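Local atomic coordinates of stage II sporulation protein Q (Bacillus subtilis, PDB entry 3TUF), a protein that forms with SpoIIIAH an intercellular channel between mother cell and forespore, takes part in engulfment and is needed for forespore activation of sigma-G. Residues S52-T60 and K67-N75; Y129-V137 and V148-Y157. All blocks are in the same frame, centred on the assembly; numbering follows the deposited sequence.

How the contacts relate
Contact 1 (52-60 with 67-75) closes along the chain before contact 2 (129-137 with 148-157) opens, and their centres lie about 19 Å apart. Both reach the large curled antiparallel sheet: contact 1 through strand 51-55, which pairs with 84-88, and contact 2 through strand 125-132, which pairs with 116-120 and 165-171. Helix 64-69 and strand 71-73 belong to contact 1 alone; contact 2 supplies strands 134-135 and 148-151 of a small sheet that 95-97 completes. The two meet where V72 packs on Y157, CG1 to CE2 3.7 Å. Contact 2 is part of the M23 peptidase-family fold, while contact 1 builds part of the surface that binds SpoIIIAH.

Contact 1. Residues S52-T60 and K67-N75; sequences SVVKKFYET and KEAALVTYN
K55 reaches across to L71 with its ammonium, NZ donating to L71 O at 3.1 Å from above the carbonyl plane, 42° out of it. With CG anti to the backbone N (chi1 -174°) and bends at chi3 and chi4, the chain passes A69 O before its end folds onto L71 O. NZ also forms a salt bridge with D160, so the buried charge has its counter-ion in the same chain. Two waters extend the polar link, both donating to A69 O: one accepts from K55 NZ, the other from K56 N at 2.7 Å.

V54 and K55 both face D85 in a classic beta bulge near the end of strand 51-55; beyond it the chain runs past the C-terminal end of helix 64-69 and the start of strand 71-73.

Apolar packing centres on A70, whose CB points toward 52-60, against K56 O and Y58 CA, and lies 3.8 Å from Y58 CD2. A70 O and K67 O sit at the Y58 ring edge, near its plane, and L71 CD2 approaches Y58 CE2 obliquely at 4.0 Å. The K67 methylenes cross the Y58 phenol end obliquely, K67 CG 3.6 Å from Y58 CZ. Beyond them, K67 NZ reaches T60 O through a water and forms a salt bridge with D177 of the SpoIIIAH chain, whose T173 packs on both Y58 and K67.

Contact 2. Residues Y129-V137 and V148-Y157; sequences YQSLSEVSV and VIGKSGKNLY
The Y129 ring takes the end of I149 on one face: I149 CD1 stands 3.7 Å from the ring centroid, only 6° off the normal, a CH-pi contact. The I149 chain gets there with CG1 between its backbone N and carbonyl carbon (chi1 65°), which leaves I149 CG2 to meet V137 CG1 at 3.8 Å. The F167 ring also meets Y129, and the phenol OH bonds T127 and the backbone N of S99. With an alanine here, I149 CD1 would probably lose the ring it packs on, and T127 and S99 N a shared hydroxyl. At the far end, Q130 NE2 approaches the Y157 ring obliquely, amide and ring planes 80° apart.

The chain turns a corner at S131, where S131 and L132 face Y115 in a G1 beta bulge; the corner joins the large sheet to strand 134-135 of the small one within what is, by sequence, an M23 peptidase-family domain. V135 and G150 form an antiparallel non-hydrogen-bonded pair, G150 CA lies close to E134 O, 3.2 Å away, and S136 N donates to I149 O at 3.0 Å. K151 O accepts from S133 N at 2.9 Å and takes a CA-H contact from L132.

S131 OG donates to G153 O at 2.9 Å from above the carbonyl plane. A water donates to S133 OG and accepts from K154 N.

E134 and K151 lie side by side, E134 OE2 3.2 Å from K151 CE, but E134 OE2 and K151 NZ stay 4.6 Å apart. K151 NZ instead pairs with D95, so E134 probably contributes only a longer-range attraction, and backbone bonds and S131 carry most of the polar joining here.

Contact 1. Residues S52-T60 and K67-N75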
loop_
_atom_site.group_PDB
_atom_site.type_symbol
_atom_site.label_atom_id
_atom_site.label_comp_id
_atom_site.label_asym_id
_atom_site.label_seq_id
_atom_site.Cartn_x
_atom_site.Cartn_y
_atom_site.Cartn_z
ATOM N N SER A 52 0.076 -30.246 34.666
ATOM C CA SER A 52 -0.107 -30.569 33.257
ATOM C C SER A 52 -0.010 -29.309 32.366
ATOM O O SER A 52 -0.243 -28.214 32.818
ATOM C CB SER A 52 -1.459 -31.237 33.071
ATOM O OG SER A 52 -2.459 -30.348 33.538
ATOM N N VAL A 53 0.362 -29.486 31.104
ATOM C CA VAL A 53 0.305 -28.417 30.102
ATOM C C VAL A 53 -1.167 -28.078 29.833
ATOM O O VAL A 53 -1.908 -28.922 29.396
ATOM C CB VAL A 53 0.943 -28.912 28.803
ATOM C CG1 VAL A 53 0.809 -27.857 27.721
ATOM C CG2 VAL A 53 2.428 -29.272 29.017
ATOM N N VAL A 54 -1.614 -26.862 30.124
ATOM C CA VAL A 54 -3.006 -26.484 29.767
ATOM C C VAL A 54 -3.114 -25.582 28.529
ATOM O O VAL A 54 -4.209 -25.247 28.078
ATOM C CB VAL A 54 -3.721 -25.802 30.910
ATOM C CG1 VAL A 54 -4.042 -26.861 31.972
ATOM C CG2 VAL A 54 -2.873 -24.533 31.427
ATOM N N LYS A 55 -1.967 -25.154 28.014
ATOM C CA LYS A 55 -1.918 -24.567 26.711
ATOM C C LYS A 55 -0.547 -24.750 26.083
ATOM O O LYS A 55 0.516 -24.642 26.755
ATOM C CB LYS A 55 -2.316 -23.103 26.733
ATOM C CG LYS A 55 -2.426 -22.486 25.312
ATOM C CD LYS A 55 -2.317 -20.910 25.351
ATOM C CE LYS A 55 -3.498 -20.269 26.130
ATOM N NZ LYS A 55 -4.773 -20.981 25.784
ATOM N N LYS A 56 -0.619 -25.046 24.780
ATOM C CA LYS A 56 0.531 -25.390 23.922
ATOM C C LYS A 56 0.929 -24.194 23.054
ATOM O O LYS A 56 0.134 -23.239 22.900
ATOM C CB LYS A 56 0.181 -26.586 23.000
ATOM C CG LYS A 56 0.005 -27.899 23.702
ATOM C CD LYS A 56 -0.518 -28.947 22.661
ATOM C CE LYS A 56 -0.921 -30.251 23.368
ATOM N NZ LYS A 56 -1.586 -31.250 22.461
ATOM N N PHE A 57 2.152 -24.280 22.508
ATOM C CA PHE A 57 2.727 -23.294 21.655
ATOM C C PHE A 57 1.987 -23.422 20.296
ATOM O O PHE A 57 1.781 -24.493 19.812
ATOM C CB PHE A 57 4.203 -23.639 21.554
ATOM C CG PHE A 57 4.946 -22.822 20.558
ATOM C CD1 PHE A 57 4.819 -23.070 19.198
ATOM C CD2 PHE A 57 5.781 -21.797 20.973
ATOM C CE1 PHE A 57 5.543 -22.274 18.228
ATOM C CE2 PHE A 57 6.502 -20.994 20.032
ATOM C CZ PHE A 57 6.390 -21.218 18.674
ATOM N N TYR A 58 1.598 -22.299 19.705
ATOM C CA TYR A 58 0.853 -22.335 18.447
ATOM C C TYR A 58 1.663 -22.932 17.293
ATOM O O TYR A 58 2.769 -22.475 17.004
ATOM C CB TYR A 58 0.369 -20.931 18.074
ATOM C CG TYR A 58 -0.632 -20.909 16.941
ATOM C CD1 TYR A 58 -0.216 -20.781 15.623
ATOM C CD2 TYR A 58 -1.995 -21.015 17.189
ATOM C CE1 TYR A 58 -1.126 -20.760 14.584
ATOM C CE2 TYR A 58 -2.913 -20.994 16.158
ATOM C CZ TYR A 58 -2.474 -20.867 14.857
ATOM O OH TYR A 58 -3.384 -20.847 13.826
ATOM N N GLU A 59 1.109 -23.948 16.633
ATOM C CA GLU A 59 1.762 -24.540 15.466
ATOM C C GLU A 59 0.828 -24.383 14.245
ATOM O O GLU A 59 -0.359 -24.771 14.298
ATOM C CB GLU A 59 2.057 -26.025 15.730
ATOM C CG GLU A 59 2.940 -26.280 16.890
ATOM C CD GLU A 59 4.424 -26.335 16.537
ATOM O OE1 GLU A 59 4.992 -25.447 15.839
ATOM O OE2 GLU A 59 5.052 -27.303 17.019
ATOM N N THR A 60 1.333 -23.796 13.159
ATOM C CA THR A 60 0.464 -23.431 12.031
ATOM C C THR A 60 -0.109 -24.639 11.261
ATOM O O THR A 60 -1.143 -24.513 10.562
ATOM C CB THR A 60 1.188 -22.500 10.996
ATOM O OG1 THR A 60 1.823 -23.319 10.044
ATOM C CG2 THR A 60 2.296 -21.693 11.646
ATOM N N LYS A 67 -5.115 -25.481 16.871
ATOM C CA LYS A 67 -4.788 -24.061 16.659
ATOM C C LYS A 67 -5.683 -23.197 17.513
ATOM O O LYS A 67 -5.190 -22.282 18.169
ATOM C CB LYS A 67 -4.899 -23.707 15.213
ATOM C CG LYS A 67 -3.723 -24.263 14.502
ATOM C CD LYS A 67 -3.692 -23.697 13.071
ATOM C CE LYS A 67 -4.827 -24.281 12.225
ATOM N NZ LYS A 67 -4.622 -23.805 10.794
ATOM N N GLU A 68 -6.983 -23.523 17.532
ATOM C CA GLU A 68 -7.947 -22.770 18.324
ATOM C C GLU A 68 -7.593 -22.787 19.819
ATOM O O GLU A 68 -7.738 -21.803 20.564
ATOM C CB GLU A 68 -9.337 -23.357 18.123
ATOM C CG GLU A 68 -10.141 -22.598 17.103
ATOM C CD GLU A 68 -11.288 -23.401 16.679
ATOM O OE1 GLU A 68 -11.054 -24.608 16.529
ATOM O OE2 GLU A 68 -12.403 -22.891 16.510
ATOM N N ALA A 69 -7.111 -23.919 20.263
ATOM C CA ALA A 69 -6.815 -24.061 21.636
ATOM C C ALA A 69 -5.431 -23.507 21.927
ATOM O O ALA A 69 -5.118 -23.366 23.101
ATOM C CB ALA A 69 -6.944 -25.551 22.058
ATOM N N ALA A 70 -4.593 -23.192 20.925
ATOM C CA ALA A 70 -3.271 -22.538 21.220
ATOM C C ALA A 70 -3.344 -21.003 21.069
ATOM O O ALA A 70 -2.329 -20.308 20.754
ATOM C CB ALA A 70 -2.108 -23.107 20.353
ATOM N N LEU A 71 -4.549 -20.467 21.276
ATOM C CA LEU A 71 -4.726 -19.028 21.185
ATOM C C LEU A 71 -4.754 -18.392 22.559
ATOM O O LEU A 71 -5.375 -18.936 23.501
ATOM C CB LEU A 71 -5.998 -18.656 20.424
ATOM C CG LEU A 71 -5.998 -18.820 18.900
ATOM C CD1 LEU A 71 -7.355 -18.367 18.376
ATOM C CD2 LEU A 71 -4.852 -18.082 18.130
ATOM N N VAL A 72 -4.078 -17.255 22.663
ATOM C CA VAL A 72 -4.215 -16.401 23.832
ATOM C C VAL A 72 -5.388 -15.430 23.635
ATOM O O VAL A 72 -5.345 -14.637 22.724
ATOM C CB VAL A 72 -2.946 -15.604 24.054
ATOM C CG1 VAL A 72 -3.225 -14.465 25.012
ATOM C CG2 VAL A 72 -1.856 -16.546 24.561
ATOM N N THR A 73 -6.388 -15.509 24.490
ATOM C CA THR A 73 -7.518 -14.618 24.437
ATOM C C THR A 73 -7.504 -13.567 25.525
ATOM O O THR A 73 -7.511 -13.866 26.700
ATOM C CB THR A 73 -8.808 -15.354 24.608
ATOM O OG1 THR A 73 -8.796 -16.518 23.801
ATOM C CG2 THR A 73 -9.939 -14.498 24.200
ATOM N N TYR A 74 -7.518 -12.324 25.099
ATOM C CA TYR A 74 -7.598 -11.201 25.983
ATOM C C TYR A 74 -8.983 -10.612 26.136
ATOM O O TYR A 74 -9.651 -10.886 27.110
ATOM C CB TYR A 74 -6.666 -10.110 25.505
ATOM C CG TYR A 74 -6.292 -9.095 26.553
ATOM C CD1 TYR A 74 -6.751 -9.198 27.852
ATOM C CD2 TYR A 74 -5.495 -8.016 26.233
ATOM C CE1 TYR A 74 -6.413 -8.256 28.806
ATOM C CE2 TYR A 74 -5.156 -7.079 27.171
ATOM C CZ TYR A 74 -5.617 -7.200 28.454
ATOM O OH TYR A 74 -5.274 -6.245 29.366
ATOM N N ASN A 75 -9.452 -9.817 25.196
ATOM C CA ASN A 75 -10.787 -9.272 25.369
ATOM C C ASN A 75 -11.504 -9.660 24.099
ATOM O O ASN A 75 -12.147 -10.692 24.046
ATOM C CB ASN A 75 -10.924 -7.789 25.663
ATOM C CG ASN A 75 -10.242 -7.395 26.944
ATOM O OD1 ASN A 75 -10.845 -7.386 28.004
ATOM N ND2 ASN A 75 -8.970 -7.076 26.853
HETATM O O HOH W 1 -6.111 -23.590 25.687
HETATM O O HOH W 2 -3.018 -25.495 23.665
HETATM O O HOH W 3 -3.102 -26.134 10.071
#

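Contact 2. Residues Y129-V137 and V148-Y157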
loop_
_atom_site.group_PDB
_atom_site.type_symbol
_atom_site.label_atom_id
_atom_site.label_comp_id
_atom_site.label_asym_id
_atom_site.label_seq_id
_atom_site.Cartn_x
_atom_site.Cartn_y
_atom_site.Cartn_z
ATOM N N TYR A 129 9.441 -16.735 32.047
ATOM C CA TYR A 129 8.476 -17.252 32.986
ATOM C C TYR A 129 7.657 -16.073 33.335
ATOM O O TYR A 129 8.218 -14.996 33.665
ATOM C CB TYR A 129 9.209 -17.725 34.220
ATOM C CG TYR A 129 10.425 -18.570 33.890
ATOM C CD1 TYR A 129 11.622 -17.964 33.461
ATOM C CD2 TYR A 129 10.378 -19.966 33.989
ATOM C CE1 TYR A 129 12.771 -18.707 33.145
ATOM C CE2 TYR A 129 11.532 -20.758 33.659
ATOM C CZ TYR A 129 12.718 -20.089 33.238
ATOM O OH TYR A 129 13.824 -20.833 32.920
ATOM N N GLN A 130 6.345 -16.251 33.306
ATOM C CA GLN A 130 5.467 -15.108 33.299
ATOM C C GLN A 130 4.153 -15.594 33.837
ATOM O O GLN A 130 3.948 -16.775 33.876
ATOM C CB GLN A 130 5.396 -14.602 31.848
ATOM C CG GLN A 130 4.011 -14.495 31.284
ATOM C CD GLN A 130 3.958 -13.890 29.907
ATOM O OE1 GLN A 130 4.981 -13.340 29.386
ATOM N NE2 GLN A 130 2.747 -13.986 29.285
ATOM N N SER A 131 3.260 -14.705 34.277
ATOM C CA SER A 131 2.080 -15.064 35.146
ATOM C C SER A 131 2.350 -15.423 36.644
ATOM O O SER A 131 1.412 -15.822 37.398
ATOM C CB SER A 131 1.154 -16.095 34.521
ATOM O OG SER A 131 -0.179 -15.821 34.981
ATOM N N LEU A 132 3.622 -15.255 37.060
ATOM C CA LEU A 132 4.058 -15.419 38.445
ATOM C C LEU A 132 3.306 -14.443 39.408
ATOM O O LEU A 132 3.030 -13.252 39.045
ATOM C CB LEU A 132 5.566 -15.174 38.524
ATOM C CG LEU A 132 6.400 -16.001 37.539
ATOM C CD1 LEU A 132 7.889 -16.044 37.906
ATOM C CD2 LEU A 132 5.888 -17.395 37.496
ATOM N N SER A 133 2.986 -14.997 40.603
ATOM C CA SER A 133 2.398 -14.351 41.777
ATOM C C SER A 133 3.496 -13.711 42.563
ATOM O O SER A 133 3.278 -12.674 43.223
ATOM C CB SER A 133 1.898 -15.409 42.750
ATOM O OG SER A 133 0.735 -16.046 42.276
ATOM N N GLU A 134 4.657 -14.390 42.574
ATOM C CA GLU A 134 5.801 -13.992 43.409
ATOM C C GLU A 134 7.047 -14.257 42.666
ATOM O O GLU A 134 7.064 -15.080 41.748
ATOM C CB GLU A 134 5.925 -14.835 44.697
ATOM C CG GLU A 134 4.587 -15.225 45.399
ATOM C CD GLU A 134 4.835 -16.033 46.667
ATOM O OE1 GLU A 134 6.052 -16.070 47.080
ATOM O OE2 GLU A 134 3.826 -16.611 47.219
ATOM N N VAL A 135 8.112 -13.613 43.110
ATOM C CA VAL A 135 9.410 -13.771 42.489
ATOM C C VAL A 135 10.400 -14.001 43.614
ATOM O O VAL A 135 10.247 -13.452 44.731
ATOM C CB VAL A 135 9.712 -12.520 41.608
ATOM C CG1 VAL A 135 11.188 -12.339 41.369
ATOM C CG2 VAL A 135 9.016 -12.688 40.271
ATOM N N SER A 136 11.381 -14.853 43.352
ATOM C CA SER A 136 12.370 -15.198 44.348
ATOM C C SER A 136 13.726 -14.754 43.793
ATOM O O SER A 136 14.768 -15.095 44.353
ATOM C CB SER A 136 12.318 -16.708 44.631
ATOM O OG SER A 136 10.958 -17.144 44.916
ATOM N N VAL A 137 13.713 -13.985 42.690
ATOM C CA VAL A 137 14.950 -13.488 42.052
ATOM C C VAL A 137 14.845 -12.007 41.722
ATOM O O VAL A 137 13.771 -11.417 41.802
ATOM C CB VAL A 137 15.324 -14.245 40.717
ATOM C CG1 VAL A 137 15.794 -15.636 40.985
ATOM C CG2 VAL A 137 14.144 -14.290 39.740
ATOM N N VAL A 148 14.324 -22.559 42.319
ATOM C CA VAL A 148 13.017 -21.918 42.301
ATOM C C VAL A 148 13.218 -20.452 42.045
ATOM O O VAL A 148 14.136 -19.829 42.617
ATOM C CB VAL A 148 12.274 -22.080 43.623
ATOM C CG1 VAL A 148 11.210 -21.000 43.800
ATOM C CG2 VAL A 148 11.650 -23.510 43.694
ATOM N N ILE A 149 12.374 -19.899 41.172
ATOM C CA ILE A 149 12.481 -18.504 40.865
ATOM C C ILE A 149 11.178 -17.765 41.021
ATOM O O ILE A 149 11.154 -16.546 40.873
ATOM C CB ILE A 149 13.038 -18.262 39.454
ATOM C CG1 ILE A 149 12.059 -18.780 38.418
ATOM C CG2 ILE A 149 14.503 -18.853 39.319
ATOM C CD1 ILE A 149 12.635 -18.749 37.022
ATOM N N GLY A 150 10.099 -18.468 41.319
ATOM C CA GLY A 150 8.856 -17.734 41.595
ATOM C C GLY A 150 7.711 -18.641 41.919
ATOM O O GLY A 150 7.952 -19.825 42.177
ATOM N N LYS A 151 6.480 -18.105 41.932
ATOM C CA LYS A 151 5.271 -18.931 42.181
ATOM C C LYS A 151 4.257 -18.734 41.055
ATOM O O LYS A 151 4.117 -17.626 40.546
ATOM C CB LYS A 151 4.578 -18.612 43.523
ATOM C CG LYS A 151 3.916 -19.866 44.146
ATOM C CD LYS A 151 3.378 -19.700 45.575
ATOM C CE LYS A 151 4.416 -19.741 46.756
ATOM N NZ LYS A 151 5.373 -20.870 46.614
ATOM N N SER A 152 3.549 -19.804 40.685
ATOM C CA SER A 152 2.490 -19.649 39.735
ATOM C C SER A 152 1.490 -18.571 40.203
ATOM O O SER A 152 1.364 -18.275 41.402
ATOM C CB SER A 152 1.749 -20.957 39.586
ATOM O OG SER A 152 0.728 -21.071 40.574
ATOM N N GLY A 153 0.780 -17.988 39.236
ATOM C CA GLY A 153 -0.354 -17.123 39.546
ATOM C C GLY A 153 -1.285 -16.947 38.388
ATOM O O GLY A 153 -0.982 -17.381 37.266
ATOM N N LYS A 154 -2.416 -16.307 38.658
ATOM C CA LYS A 154 -3.324 -15.899 37.595
ATOM C C LYS A 154 -2.912 -14.523 37.058
ATOM O O LYS A 154 -2.148 -13.777 37.743
ATOM C CB LYS A 154 -4.777 -15.768 38.062
ATOM C CG LYS A 154 -5.248 -16.686 39.176
ATOM C CD LYS A 154 -6.744 -16.511 39.171
ATOM C CE LYS A 154 -7.473 -17.018 40.418
ATOM N NZ LYS A 154 -8.242 -18.286 40.050
ATOM N N ASN A 155 -3.538 -14.170 35.919
ATOM C CA ASN A 155 -3.104 -13.178 34.981
ATOM C C ASN A 155 -4.232 -12.466 34.379
ATOM O O ASN A 155 -5.315 -13.045 34.207
ATOM C CB ASN A 155 -2.598 -13.912 33.750
ATOM C CG ASN A 155 -1.323 -13.415 33.362
ATOM O OD1 ASN A 155 -0.836 -12.420 33.987
ATOM N ND2 ASN A 155 -0.708 -14.049 32.401
ATOM N N LEU A 156 -3.973 -11.263 33.899
ATOM C CA LEU A 156 -4.976 -10.615 33.032
ATOM C C LEU A 156 -4.919 -11.164 31.606
ATOM O O LEU A 156 -5.938 -11.491 31.019
ATOM C CB LEU A 156 -4.863 -9.087 33.076
ATOM C CG LEU A 156 -5.540 -8.521 34.348
ATOM C CD1 LEU A 156 -5.227 -7.021 34.510
ATOM C CD2 LEU A 156 -7.069 -8.829 34.432
ATOM N N TYR A 157 -3.698 -11.319 31.115
ATOM C CA TYR A 157 -3.404 -11.739 29.752
ATOM C C TYR A 157 -4.130 -13.041 29.305
ATOM O O TYR A 157 -4.913 -13.038 28.336
ATOM C CB TYR A 157 -1.891 -11.872 29.642
ATOM C CG TYR A 157 -1.346 -11.760 28.241
ATOM C CD1 TYR A 157 -1.441 -10.557 27.517
ATOM C CD2 TYR A 157 -0.707 -12.841 27.650
ATOM C CE1 TYR A 157 -0.925 -10.441 26.249
ATOM C CE2 TYR A 157 -0.191 -12.747 26.382
ATOM C CZ TYR A 157 -0.304 -11.554 25.686
ATOM O OH TYR A 157 0.218 -11.491 24.418
HETATM O O HOH W 4 -2.033 -15.320 41.442
#